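Local coordinates for protein dally-like, isoform A (Drosophila melanogaster, PDB 6XTZ) that is a cell-surface glypican, probably a GPI-linked heparan sulfate proteoglycan, that binds Wnt and Hedgehog proteins and shields the Wnt palmitoleate lipid so signalling can act at a distance, at residues K145-L150 / D184-L189; V137-V142 / Q192-F197; L179-D184 / Q312-R317; V112-E115 / V120-D123. The protein carries 5 engineered substitutions. All blocks are in the same frame, centred on the assembly; numbering follows the deposited sequence.

Contact 1: residues K145-L150 / D184-L189; sequences KFFNTL and DVPDKL. With O18 (O-palmitoleoyl serine), chain H.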
loop_
_atom_site.group_PDB
_atom_site.type_symbol
_atom_site.label_atom_id
_atom_site.label_comp_id
_atom_site.label_asym_id
_atom_site.label_seq_id
_atom_site.Cartn_x
_atom_site.Cartn_y
_atom_site.Cartn_z
ATOM N N LYS A 145 -24.425 2.749 22.684
ATOM C CA LYS A 145 -24.798 3.804 23.621
ATOM C C LYS A 145 -25.657 4.865 22.951
ATOM O O LYS A 145 -26.472 5.515 23.616
ATOM C CB LYS A 145 -23.549 4.439 24.231
ATOM C CG LYS A 145 -22.726 3.494 25.093
ATOM C CD LYS A 145 -21.584 4.226 25.779
ATOM C CE LYS A 145 -20.819 3.300 26.712
ATOM N NZ LYS A 145 -19.699 4.004 27.397
ATOM N N PHE A 146 -25.490 5.055 21.640
ATOM C CA PHE A 146 -26.322 6.005 20.909
ATOM C C PHE A 146 -27.781 5.565 20.907
ATOM O O PHE A 146 -28.679 6.349 21.234
ATOM C CB PHE A 146 -25.796 6.157 19.483
ATOM C CG PHE A 146 -26.698 6.942 18.577
ATOM C CD1 PHE A 146 -26.811 8.317 18.708
ATOM C CD2 PHE A 146 -27.415 6.308 17.577
ATOM C CE1 PHE A 146 -27.634 9.042 17.868
ATOM C CE2 PHE A 146 -28.241 7.027 16.732
ATOM C CZ PHE A 146 -28.351 8.396 16.880
ATOM N N PHE A 147 -28.037 4.306 20.547
ATOM C CA PHE A 147 -29.412 3.823 20.515
ATOM C C PHE A 147 -29.968 3.608 21.916
ATOM O O PHE A 147 -31.178 3.741 22.124
ATOM C CB PHE A 147 -29.503 2.535 19.698
ATOM C CG PHE A 147 -29.359 2.749 18.220
ATOM C CD1 PHE A 147 -30.394 3.307 17.487
ATOM C CD2 PHE A 147 -28.193 2.395 17.563
ATOM C CE1 PHE A 147 -30.267 3.507 16.125
ATOM C CE2 PHE A 147 -28.059 2.594 16.203
ATOM C CZ PHE A 147 -29.096 3.151 15.483
ATOM N N ASN A 148 -29.108 3.280 22.884
ATOM C CA ASN A 148 -29.565 3.160 24.265
ATOM C C ASN A 148 -30.135 4.481 24.767
ATOM O O ASN A 148 -31.177 4.503 25.434
ATOM C CB ASN A 148 -28.420 2.695 25.164
ATOM C CG ASN A 148 -28.846 2.528 26.611
ATOM O OD1 ASN A 148 -28.777 3.467 27.403
ATOM N ND2 ASN A 148 -29.290 1.328 26.961
ATOM N N THR A 149 -29.463 5.592 24.455
ATOM C CA THR A 149 -30.000 6.904 24.801
ATOM C C THR A 149 -31.319 7.159 24.084
ATOM O O THR A 149 -32.262 7.698 24.676
ATOM C CB THR A 149 -28.981 7.993 24.465
ATOM O OG1 THR A 149 -27.783 7.774 25.218
ATOM C CG2 THR A 149 -29.533 9.370 24.796
ATOM N N LEU A 150 -31.409 6.767 22.811
ATOM C CA LEU A 150 -32.675 6.877 22.093
ATOM C C LEU A 150 -33.737 5.972 22.706
ATOM O O LEU A 150 -34.918 6.336 22.758
ATOM C CB LEU A 150 -32.473 6.544 20.615
ATOM C CG LEU A 150 -32.277 7.714 19.647
ATOM C CD1 LEU A 150 -31.190 8.655 20.134
ATOM C CD2 LEU A 150 -31.955 7.200 18.252
ATOM N N ASP A 184 -34.676 -5.016 14.781
ATOM C CA ASP A 184 -33.278 -5.225 14.428
ATOM C C ASP A 184 -32.698 -4.076 13.609
ATOM O O ASP A 184 -31.571 -4.185 13.119
ATOM C CB ASP A 184 -33.118 -6.545 13.668
ATOM C CG ASP A 184 -33.967 -6.608 12.407
ATOM O OD1 ASP A 184 -34.645 -5.611 12.081
ATOM O OD2 ASP A 184 -33.957 -7.662 11.739
ATOM N N VAL A 185 -33.448 -2.983 13.447
ATOM C CA VAL A 185 -32.963 -1.861 12.638
ATOM C C VAL A 185 -31.731 -1.206 13.252
ATOM O O VAL A 185 -30.762 -0.955 12.507
ATOM C CB VAL A 185 -34.104 -0.864 12.385
ATOM C CG1 VAL A 185 -33.594 0.368 11.653
ATOM C CG2 VAL A 185 -35.223 -1.530 11.598
ATOM N N PRO A 186 -31.679 -0.893 14.551
ATOM C CA PRO A 186 -30.449 -0.293 15.097
ATOM C C PRO A 186 -29.229 -1.190 14.980
ATOM O O PRO A 186 -28.143 -0.708 14.632
ATOM C CB PRO A 186 -30.813 -0.024 16.563
ATOM C CG PRO A 186 -32.292 0.109 16.561
ATOM C CD PRO A 186 -32.766 -0.888 15.553
ATOM N N ASP A 187 -29.376 -2.487 15.263
ATOM C CA ASP A 187 -28.233 -3.392 15.190
ATOM C C ASP A 187 -27.728 -3.535 13.760
ATOM O O ASP A 187 -26.514 -3.536 13.524
ATOM C CB ASP A 187 -28.605 -4.757 15.769
ATOM C CG ASP A 187 -28.835 -4.710 17.267
ATOM O OD1 ASP A 187 -28.166 -3.903 17.948
ATOM O OD2 ASP A 187 -29.686 -5.478 17.763
ATOM N N LYS A 188 -28.639 -3.659 12.793
ATOM C CA LYS A 188 -28.216 -3.754 11.399
ATOM C C LYS A 188 -27.541 -2.468 10.943
ATOM O O LYS A 188 -26.559 -2.504 10.193
ATOM C CB LYS A 188 -29.409 -4.082 10.503
ATOM C CG LYS A 188 -29.913 -5.513 10.625
ATOM C CD LYS A 188 -31.102 -5.752 9.708
ATOM C CE LYS A 188 -31.523 -7.213 9.709
ATOM N NZ LYS A 188 -30.464 -8.100 9.159
ATOM N N LEU A 189 -28.049 -1.319 11.392
ATOM C CA LEU A 189 -27.461 -0.047 10.990
ATOM C C LEU A 189 -26.121 0.185 11.678
ATOM O O LEU A 189 -25.193 0.733 11.073
ATOM C CB LEU A 189 -28.430 1.096 11.295
ATOM C CG LEU A 189 -28.043 2.491 10.805
ATOM C CD1 LEU A 189 -27.910 2.513 9.291
ATOM C CD2 LEU A 189 -29.065 3.516 11.268
HETATM C CA O18 H . -23.676 12.506 -1.770
HETATM C CB O18 H . -24.051 13.248 -0.498
HETATM C C1 O18 H . -24.850 12.520 1.608
HETATM C C2 O18 H . -24.659 11.523 2.711
HETATM C C3 O18 H . -23.207 11.359 3.141
HETATM C C4 O18 H . -23.064 10.542 4.417
HETATM C C5 O18 H . -21.649 10.478 4.965
HETATM C C6 O18 H . -21.547 9.799 6.323
HETATM C C7 O18 H . -22.341 10.488 7.420
HETATM C C8 O18 H . -22.270 9.786 8.775
HETATM C C9 O18 H . -22.893 8.425 8.771
HETATM C C10 O18 H . -24.002 8.075 9.394
HETATM C C11 O18 H . -24.870 8.966 10.228
HETATM C C12 O18 H . -25.844 8.198 11.118
HETATM C C13 O18 H . -26.796 9.091 11.899
HETATM C C14 O18 H . -27.735 8.340 12.832
HETATM C C15 O18 H . -28.652 7.354 12.138
HETATM C C16 O18 H . -29.635 6.693 13.079
HETATM C C O18 H . -22.180 12.258 -1.588
HETATM N N O18 H . -24.406 11.256 -1.899
HETATM O OG O18 H . -23.975 12.334 0.619
HETATM O O11 O18 H . -25.685 13.385 1.605
HETATM O O O18 H . -21.386 12.551 -2.478
#
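Phe147 CG lies anti to its carbonyl carbon (chi1 -73°), which swings the ring out from helix 139-158 to meet Pro186 in the first turn of helix 185-216. Leu189, one turn on, has CG anti to its backbone N (chi1 -174°) and brings CD2 to the far end of the same ring. Pro186 CB sits 3.4 Å from the Phe147 ring centroid and only 8° off the ring normal, a CH-pi contact over the middle of the face; Pro186 CG stands farther out, 3.8 Å from Phe147 CD1. The opposite face is covered by Phe146 CD2, so the ring is sandwiched between its own neighbour and the proline. At the edge, near the ring plane, Leu189 CD2 approaches Phe147 CZ at 4.2 Å. The palmitoleoyl chain of the bound O-palmitoleoyl serine ends beside this group: its terminal methyl C16 is 3.7 Å from Leu189 CD2 and 3.9 Å from Phe146 CE2, the latter at the edge of the Phe146 ring. With Phe147 cut back to an alanine, Pro186 CB is likely to lose its aromatic face and a gap to open between the two helices. The side chains meet hydrocarbon on hydrocarbon, with the backbone oxygen Pro186 O, 3.7 Å from Phe147 CE2, at the ring rim; this suits a pocket end where Leu189 and Phe146 give the lipid's methyl terminus apolar surface.

Contact 2: residues V137-V142 / Q192-F197; sequences VDLLEV and QIKRSF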
loop_
_atom_site.group_PDB
_atom_site.type_symbol
_atom_site.label_atom_id
_atom_site.label_comp_id
_atom_site.label_asym_id
_atom_site.label_seq_id
_atom_site.Cartn_x
_atom_site.Cartn_y
_atom_site.Cartn_z
ATOM N N VAL A 137 -11.542 4.887 18.728
ATOM C CA VAL A 137 -12.967 4.865 19.043
ATOM C C VAL A 137 -13.490 3.453 18.820
ATOM O O VAL A 137 -13.246 2.855 17.768
ATOM C CB VAL A 137 -13.767 5.870 18.190
ATOM C CG1 VAL A 137 -15.265 5.662 18.385
ATOM C CG2 VAL A 137 -13.383 7.304 18.531
ATOM N N ASP A 138 -14.207 2.921 19.808
ATOM C CA ASP A 138 -14.917 1.651 19.667
ATOM C C ASP A 138 -16.270 1.964 19.038
ATOM O O ASP A 138 -17.192 2.420 19.717
ATOM C CB ASP A 138 -15.065 0.961 21.020
ATOM C CG ASP A 138 -15.540 -0.478 20.902
ATOM O OD1 ASP A 138 -16.173 -0.828 19.883
ATOM O OD2 ASP A 138 -15.284 -1.262 21.839
ATOM N N LEU A 139 -16.388 1.717 17.730
ATOM C CA LEU A 139 -17.567 2.162 16.990
ATOM C C LEU A 139 -18.831 1.463 17.478
ATOM O O LEU A 139 -19.854 2.113 17.725
ATOM C CB LEU A 139 -17.364 1.931 15.494
ATOM C CG LEU A 139 -16.334 2.843 14.823
ATOM C CD1 LEU A 139 -16.106 2.431 13.379
ATOM C CD2 LEU A 139 -16.779 4.297 14.907
ATOM N N LEU A 140 -18.784 0.136 17.615
ATOM C CA LEU A 140 -19.963 -0.597 18.066
ATOM C C LEU A 140 -20.381 -0.165 19.465
ATOM O O LEU A 140 -21.578 -0.074 19.764
ATOM C CB LEU A 140 -19.698 -2.102 18.025
ATOM C CG LEU A 140 -19.587 -2.730 16.635
ATOM C CD1 LEU A 140 -19.492 -4.244 16.743
ATOM C CD2 LEU A 140 -20.770 -2.323 15.770
ATOM N N GLU A 141 -19.408 0.114 20.334
ATOM C CA GLU A 141 -19.729 0.599 21.672
ATOM C C GLU A 141 -20.416 1.959 21.617
ATOM O O GLU A 141 -21.408 2.192 22.319
ATOM C CB GLU A 141 -18.457 0.669 22.518
ATOM C CG GLU A 141 -18.639 1.307 23.881
ATOM C CD GLU A 141 -17.331 1.441 24.635
ATOM O OE1 GLU A 141 -16.450 0.572 24.460
ATOM O OE2 GLU A 141 -17.177 2.419 25.397
ATOM N N VAL A 142 -19.910 2.866 20.780
ATOM C CA VAL A 142 -20.523 4.185 20.661
ATOM C C VAL A 142 -21.902 4.078 20.016
ATOM O O VAL A 142 -22.839 4.790 20.402
ATOM C CB VAL A 142 -19.597 5.134 19.878
ATOM C CG1 VAL A 142 -20.269 6.478 19.659
ATOM C CG2 VAL A 142 -18.281 5.317 20.619
ATOM N N GLN A 192 -23.438 -1.927 9.814
ATOM C CA GLN A 192 -23.132 -1.393 8.491
ATOM C C GLN A 192 -22.364 -0.081 8.577
ATOM O O GLN A 192 -21.516 0.195 7.720
ATOM C CB GLN A 192 -24.418 -1.214 7.686
ATOM C CG GLN A 192 -25.097 -2.530 7.328
ATOM C CD GLN A 192 -26.429 -2.336 6.628
ATOM O OE1 GLN A 192 -26.784 -1.223 6.239
ATOM N NE2 GLN A 192 -27.175 -3.421 6.467
ATOM N N ILE A 193 -22.637 0.735 9.598
ATOM C CA ILE A 193 -21.857 1.953 9.797
ATOM C C ILE A 193 -20.446 1.612 10.261
ATOM O O ILE A 193 -19.461 2.177 9.768
ATOM C CB ILE A 193 -22.570 2.888 10.791
ATOM C CG1 ILE A 193 -23.841 3.469 10.167
ATOM C CG2 ILE A 193 -21.639 4.004 11.245
ATOM C CD1 ILE A 193 -24.609 4.383 11.095
ATOM N N LYS A 194 -20.325 0.681 11.209
ATOM C CA LYS A 194 -19.012 0.305 11.721
ATOM C C LYS A 194 -18.140 -0.282 10.618
ATOM O O LYS A 194 -16.977 0.105 10.459
ATOM C CB LYS A 194 -19.169 -0.682 12.880
ATOM C CG LYS A 194 -17.859 -1.203 13.457
ATOM C CD LYS A 194 -17.545 -2.603 12.949
ATOM C CE LYS A 194 -16.335 -3.188 13.647
ATOM N NZ LYS A 194 -15.986 -4.533 13.104
ATOM N N ARG A 195 -18.690 -1.221 9.842
ATOM C CA ARG A 195 -17.935 -1.795 8.730
ATOM C C ARG A 195 -17.486 -0.718 7.755
ATOM O O ARG A 195 -16.354 -0.750 7.257
ATOM C CB ARG A 195 -18.779 -2.838 7.999
ATOM C CG ARG A 195 -19.068 -4.105 8.777
ATOM C CD ARG A 195 -20.121 -4.909 8.037
ATOM N NE ARG A 195 -20.291 -6.257 8.566
ATOM C CZ ARG A 195 -21.159 -7.136 8.081
ATOM N NH1 ARG A 195 -21.933 -6.805 7.056
ATOM N NH2 ARG A 195 -21.253 -8.348 8.613
ATOM N N SER A 196 -18.363 0.247 7.467
ATOM C CA SER A 196 -18.045 1.277 6.485
ATOM C C SER A 196 -16.902 2.164 6.964
ATOM O O SER A 196 -15.976 2.465 6.203
ATOM C CB SER A 196 -19.288 2.113 6.186
ATOM O OG SER A 196 -19.052 3.004 5.111
ATOM N N PHE A 197 -16.947 2.587 8.229
ATOM C CA PHE A 197 -15.921 3.491 8.739
ATOM C C PHE A 197 -14.585 2.781 8.924
ATOM O O PHE A 197 -13.524 3.379 8.705
ATOM C CB PHE A 197 -16.385 4.124 10.050
ATOM C CG PHE A 197 -17.160 5.395 9.861
ATOM C CD1 PHE A 197 -18.515 5.361 9.575
ATOM C CD2 PHE A 197 -16.530 6.625 9.960
ATOM C CE1 PHE A 197 -19.229 6.532 9.395
ATOM C CE2 PHE A 197 -17.239 7.799 9.783
ATOM C CZ PHE A 197 -18.588 7.752 9.499
#
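The Phe197 ring carries the carbonyl oxygen Ile193 O at its edge, in plane, one helical turn back, while the benzyl carbon CB is what meets the partner helix: Leu139 CD1 lies 3.7 Å from Phe197 CB, the two side chains crossing at about a right angle. The ring itself leads away from helix 139-158, toward the bound O-palmitoleoyl serine. One turn earlier, Lys194 fits between two leucines. Its CG is 3.8 Å from Leu139 CB, and its CB is 3.7 Å from Leu140 CD2. Lys194 CG stands anti to the backbone N (chi1 177°), and a bend at chi2 (-101°) then carries the amino end past Leu140, away from the leucines, to a weak hydrogen bond with Gly539 O. Leu139 also packs on Tyr131 of helix 118-134. Just before the first turn, Asp138 is the N-cap of helix 139-158, its OD1 accepting a weak bond from Glu141 N at 3.4 Å. Lysine thus serves here through its aliphatic stem: the methylenes pack as hydrocarbon between the helices while the ammonium group reaches a polar partner, so the charge need not be buried among the leucines.

Contact 3: residues L179-D184 / Q312-R317; sequences LKPFGD and QDITNR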
loop_
_atom_site.group_PDB
_atom_site.type_symbol
_atom_site.label_atom_id
_atom_site.label_comp_id
_atom_site.label_asym_id
_atom_site.label_seq_id
_atom_site.Cartn_x
_atom_site.Cartn_y
_atom_site.Cartn_z
ATOM N N LEU A 179 -33.214 -5.149 25.544
ATOM C CA LEU A 179 -34.451 -5.012 24.793
ATOM C C LEU A 179 -34.175 -4.438 23.407
ATOM O O LEU A 179 -33.150 -3.799 23.164
ATOM C CB LEU A 179 -35.442 -4.124 25.546
ATOM C CG LEU A 179 -35.882 -4.645 26.915
ATOM C CD1 LEU A 179 -36.727 -3.616 27.648
ATOM C CD2 LEU A 179 -36.636 -5.958 26.767
ATOM N N LYS A 180 -35.112 -4.676 22.491
ATOM C CA LYS A 180 -35.000 -4.234 21.102
ATOM C C LYS A 180 -36.258 -3.465 20.718
ATOM O O LYS A 180 -37.113 -3.975 19.984
ATOM C CB LYS A 180 -34.776 -5.423 20.167
ATOM C CG LYS A 180 -33.545 -6.252 20.500
ATOM C CD LYS A 180 -32.280 -5.408 20.447
ATOM C CE LYS A 180 -31.055 -6.220 20.838
ATOM N NZ LYS A 180 -29.839 -5.370 20.951
ATOM N N PRO A 181 -36.396 -2.223 21.190
ATOM C CA PRO A 181 -37.641 -1.477 20.936
ATOM C C PRO A 181 -37.900 -1.205 19.464
ATOM O O PRO A 181 -39.066 -1.155 19.052
ATOM C CB PRO A 181 -37.436 -0.169 21.718
ATOM C CG PRO A 181 -36.305 -0.438 22.664
ATOM C CD PRO A 181 -35.435 -1.444 21.988
ATOM N N PHE A 182 -36.854 -1.023 18.661
ATOM C CA PHE A 182 -36.999 -0.726 17.242
ATOM C C PHE A 182 -36.833 -1.959 16.363
ATOM O O PHE A 182 -36.703 -1.824 15.143
ATOM C CB PHE A 182 -35.988 0.342 16.817
ATOM C CG PHE A 182 -36.080 1.620 17.604
ATOM C CD1 PHE A 182 -37.286 2.040 18.141
ATOM C CD2 PHE A 182 -34.954 2.405 17.804
ATOM C CE1 PHE A 182 -37.366 3.215 18.864
ATOM C CE2 PHE A 182 -35.028 3.582 18.525
ATOM C CZ PHE A 182 -36.236 3.987 19.056
ATOM N N GLY A 183 -36.838 -3.154 16.948
ATOM C CA GLY A 183 -36.541 -4.353 16.191
ATOM C C GLY A 183 -35.053 -4.515 15.957
ATOM O O GLY A 183 -34.246 -4.183 16.830
ATOM N N ASP A 184 -34.676 -5.016 14.781
ATOM C CA ASP A 184 -33.278 -5.225 14.428
ATOM C C ASP A 184 -32.698 -4.076 13.609
ATOM O O ASP A 184 -31.571 -4.185 13.119
ATOM C CB ASP A 184 -33.118 -6.545 13.668
ATOM C CG ASP A 184 -33.967 -6.608 12.407
ATOM O OD1 ASP A 184 -34.645 -5.611 12.081
ATOM O OD2 ASP A 184 -33.957 -7.662 11.739
ATOM N N GLN A 312 -46.449 -1.103 23.658
ATOM C CA GLN A 312 -47.239 -1.515 24.813
ATOM C C GLN A 312 -46.632 -2.732 25.500
ATOM O O GLN A 312 -46.805 -2.909 26.710
ATOM C CB GLN A 312 -48.679 -1.806 24.388
ATOM C CG GLN A 312 -49.420 -0.598 23.838
ATOM C CD GLN A 312 -50.800 -0.947 23.317
ATOM O OE1 GLN A 312 -51.110 -2.115 23.083
ATOM N NE2 GLN A 312 -51.638 0.067 23.134
ATOM N N ASP A 313 -45.918 -3.573 24.750
ATOM C CA ASP A 313 -45.301 -4.756 25.337
ATOM C C ASP A 313 -44.032 -4.404 26.105
ATOM O O ASP A 313 -43.736 -5.022 27.135
ATOM C CB ASP A 313 -44.998 -5.783 24.244
ATOM C CG ASP A 313 -44.574 -7.129 24.805
ATOM O OD1 ASP A 313 -44.787 -7.371 26.012
ATOM O OD2 ASP A 313 -44.026 -7.946 24.037
ATOM N N ILE A 314 -43.276 -3.415 25.628
ATOM C CA ILE A 314 -42.011 -3.094 26.283
ATOM C C ILE A 314 -42.224 -2.174 27.481
ATOM O O ILE A 314 -41.498 -2.278 28.477
ATOM C CB ILE A 314 -41.016 -2.490 25.277
ATOM C CG1 ILE A 314 -39.640 -2.345 25.923
ATOM C CG2 ILE A 314 -41.500 -1.140 24.765
ATOM C CD1 ILE A 314 -38.612 -1.716 25.027
ATOM N N THR A 315 -43.211 -1.275 27.423
ATOM C CA THR A 315 -43.456 -0.384 28.550
ATOM C C THR A 315 -43.916 -1.139 29.789
ATOM O O THR A 315 -43.746 -0.637 30.905
ATOM C CB THR A 315 -44.487 0.686 28.174
ATOM O OG1 THR A 315 -44.585 1.647 29.232
ATOM C CG2 THR A 315 -45.855 0.060 27.940
ATOM N N ASN A 316 -44.489 -2.333 29.618
ATOM C CA ASN A 316 -44.827 -3.169 30.762
ATOM C C ASN A 316 -43.620 -3.953 31.261
ATOM O O ASN A 316 -43.495 -4.185 32.469
ATOM C CB ASN A 316 -45.963 -4.129 30.400
ATOM C CG ASN A 316 -47.267 -3.408 30.106
ATOM O OD1 ASN A 316 -47.619 -2.436 30.776
ATOM N ND2 ASN A 316 -47.991 -3.883 29.100
ATOM N N ARG A 317 -42.727 -4.362 30.356
ATOM C CA ARG A 317 -41.539 -5.096 30.772
ATOM C C ARG A 317 -40.525 -4.183 31.451
ATOM O O ARG A 317 -39.723 -4.649 32.269
ATOM C CB ARG A 317 -40.911 -5.800 29.567
ATOM C CG ARG A 317 -39.807 -6.784 29.917
ATOM C CD ARG A 317 -39.354 -7.561 28.690
ATOM N NE ARG A 317 -38.205 -8.415 28.975
ATOM C CZ ARG A 317 -37.606 -9.186 28.072
ATOM N NH1 ARG A 317 -38.048 -9.215 26.822
ATOM N NH2 ARG A 317 -36.564 -9.930 28.419
#
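Leu179, in the loop between helices 169-176 and 185-216, reaches helix 296-322 with CB and both methyls. Its CB lies 4.0 Å from Ile314 CD1. Beyond CG the chain forks: CD1 runs into the isoleucine, 3.6 Å from Ile314 CG1, while CD2 turns to Arg317 and rests 3.3 Å above the guanidinium plane, over one face and offset toward the rim, with Arg317 NH1 at 3.6 Å. Arg317 is stretched out from CG to NE, so CD and NE also pass close to that methyl and the flat group is laid across it. Ile314 has CG1 anti to its backbone N (chi1 -172°), which extends CD1 into the angle between Leu179 and Pro181, where Pro181 CG meets it at 3.5 Å. With an alanine in place of Leu179 both methyls are gone, which is likely to leave Ile314 CG1 and one guanidinium face without their partner and Arg317 freer to turn. Pro181 opens the middle of a type I beta turn from Lys180 to Gly183, closed by Gly183 N to Lys180 O at 3.2 Å. Met176 of helix 169-176 touches both Pro181 and Ile314. Apolar side chains at and just before a type I turn thus pack the connection between helices 169-176 and 185-216 against helix 296-322 in the all-helical glypican core.

Contact 4: residues V112-E115 / V120-D123; sequences VIYE and VFSD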
loop_
_atom_site.group_PDB
_atom_site.type_symbol
_atom_site.label_atom_id
_atom_site.label_comp_id
_atom_site.label_asym_id
_atom_site.label_seq_id
_atom_site.Cartn_x
_atom_site.Cartn_y
_atom_site.Cartn_z
ATOM N N VAL A 112 -38.620 21.065 16.541
ATOM C CA VAL A 112 -37.964 21.294 17.825
ATOM C C VAL A 112 -37.738 19.986 18.574
ATOM O O VAL A 112 -36.802 19.879 19.376
ATOM C CB VAL A 112 -38.790 22.302 18.652
ATOM C CG1 VAL A 112 -38.193 22.508 20.035
ATOM C CG2 VAL A 112 -38.880 23.632 17.915
ATOM N N ILE A 113 -38.565 18.966 18.325
ATOM C CA ILE A 113 -38.375 17.691 19.011
ATOM C C ILE A 113 -37.038 17.064 18.631
ATOM O O ILE A 113 -36.429 16.348 19.436
ATOM C CB ILE A 113 -39.554 16.738 18.728
ATOM C CG1 ILE A 113 -39.463 15.497 19.619
ATOM C CG2 ILE A 113 -39.579 16.323 17.269
ATOM C CD1 ILE A 113 -40.636 14.552 19.483
ATOM N N TYR A 114 -36.550 17.326 17.416
ATOM C CA TYR A 114 -35.210 16.871 17.060
ATOM C C TYR A 114 -34.147 17.810 17.614
ATOM O O TYR A 114 -33.162 17.361 18.209
ATOM C CB TYR A 114 -35.065 16.748 15.543
ATOM C CG TYR A 114 -33.621 16.633 15.099
ATOM C CD1 TYR A 114 -32.936 15.429 15.204
ATOM C CD2 TYR A 114 -32.940 17.729 14.585
ATOM C CE1 TYR A 114 -31.612 15.321 14.807
ATOM C CE2 TYR A 114 -31.619 17.631 14.189
ATOM C CZ TYR A 114 -30.961 16.425 14.300
ATOM O OH TYR A 114 -29.648 16.326 13.904
ATOM N N GLU A 115 -34.332 19.119 17.419
ATOM C CA GLU A 115 -33.356 20.095 17.895
ATOM C C GLU A 115 -33.172 20.010 19.404
ATOM O O GLU A 115 -32.093 20.325 19.920
ATOM C CB GLU A 115 -33.788 21.502 17.479
ATOM C CG GLU A 115 -32.743 22.582 17.705
ATOM C CD GLU A 115 -33.150 23.919 17.113
ATOM O OE1 GLU A 115 -34.055 23.939 16.254
ATOM O OE2 GLU A 115 -32.567 24.949 17.509
ATOM N N VAL A 120 -27.550 14.457 20.949
ATOM C CA VAL A 120 -27.317 13.019 20.849
ATOM C C VAL A 120 -26.736 12.671 19.486
ATOM O O VAL A 120 -25.886 11.781 19.360
ATOM C CB VAL A 120 -28.617 12.241 21.125
ATOM C CG1 VAL A 120 -28.351 10.743 21.120
ATOM C CG2 VAL A 120 -29.229 12.672 22.448
ATOM N N PHE A 121 -27.174 13.381 18.445
ATOM C CA PHE A 121 -26.694 13.104 17.096
ATOM C C PHE A 121 -25.349 13.772 16.829
ATOM O O PHE A 121 -24.497 13.197 16.143
ATOM C CB PHE A 121 -27.734 13.551 16.070
ATOM C CG PHE A 121 -29.027 12.790 16.149
ATOM C CD1 PHE A 121 -30.025 13.175 17.032
ATOM C CD2 PHE A 121 -29.245 11.686 15.342
ATOM C CE1 PHE A 121 -31.214 12.476 17.106
ATOM C CE2 PHE A 121 -30.434 10.983 15.409
ATOM C CZ PHE A 121 -31.419 11.378 16.294
ATOM N N SER A 122 -25.138 14.979 17.359
ATOM C CA SER A 122 -23.852 15.640 17.170
ATOM C C SER A 122 -22.741 14.927 17.931
ATOM O O SER A 122 -21.603 14.874 17.453
ATOM C CB SER A 122 -23.935 17.107 17.597
ATOM O OG SER A 122 -24.112 17.229 18.997
ATOM N N ASP A 123 -23.048 14.371 19.106
ATOM C CA ASP A 123 -22.049 13.597 19.836
ATOM C C ASP A 123 -21.657 12.342 19.069
ATOM O O ASP A 123 -20.490 11.931 19.094
ATOM C CB ASP A 123 -22.571 13.232 21.226
ATOM C CG ASP A 123 -22.718 14.439 22.130
ATOM O OD1 ASP A 123 -22.039 15.456 21.882
ATOM O OD2 ASP A 123 -23.514 14.369 23.092
#
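Tyr114 and Phe121 form an oblique aromatic pair linking the short helix 112-116 to helix 118-134 at the sharp turn that follows the long helix 51-110. The ring centroids are 5.1 Å apart and the planes meet at 52°. The two rings play unequal parts: Tyr114 CE1 hangs 3.5 Å above the Phe121 plane, over one face and offset toward the rim, and Phe121 CD1 is its closest atom, also 3.5 Å away. Tyr114 CD1 follows at 3.9 Å from Phe121 CE1, and the phenol oxygen Tyr114 OH passes 4.0 Å from Phe121 CB. With Tyr114 CG anti to the backbone N (chi1 165°), the ring is carried across to helix 118-134, although the CB itself does not point there. Other rings continue the cluster: Phe106 of helix 51-110 meets Tyr114 edge-to-face, and Phe146 of helix 139-158 does the same with Phe121. Phe121 also comes within about 4 Å of the bound O-palmitoleoyl serine. Together these contacts make up a tight connection between consecutive helices of the all-helical glypican fold, joined by aromatic side chains beside the lipid-binding pocket.

From the N terminus, contact 4 comes first, closing a tight turn between helices 112-116 and 118-134 before any other contact opens. Contact 2 then opens at the start of helix 139-158 and closes on helix 185-216; contact 1 joins the same two helices and lies wholly within that span, the centres of the two contacts about 12 Å apart. Contact 3 begins in the loop leading into helix 185-216 and closes far along the chain on helix 296-322, so it crosses both. It shares Asp184 with contact 1, and the Lys180-Asp187 salt bridge joins the two. Contact 4 touches contact 1 where helix 118-134 packs on helix 139-158, for instance Val120 on Leu150.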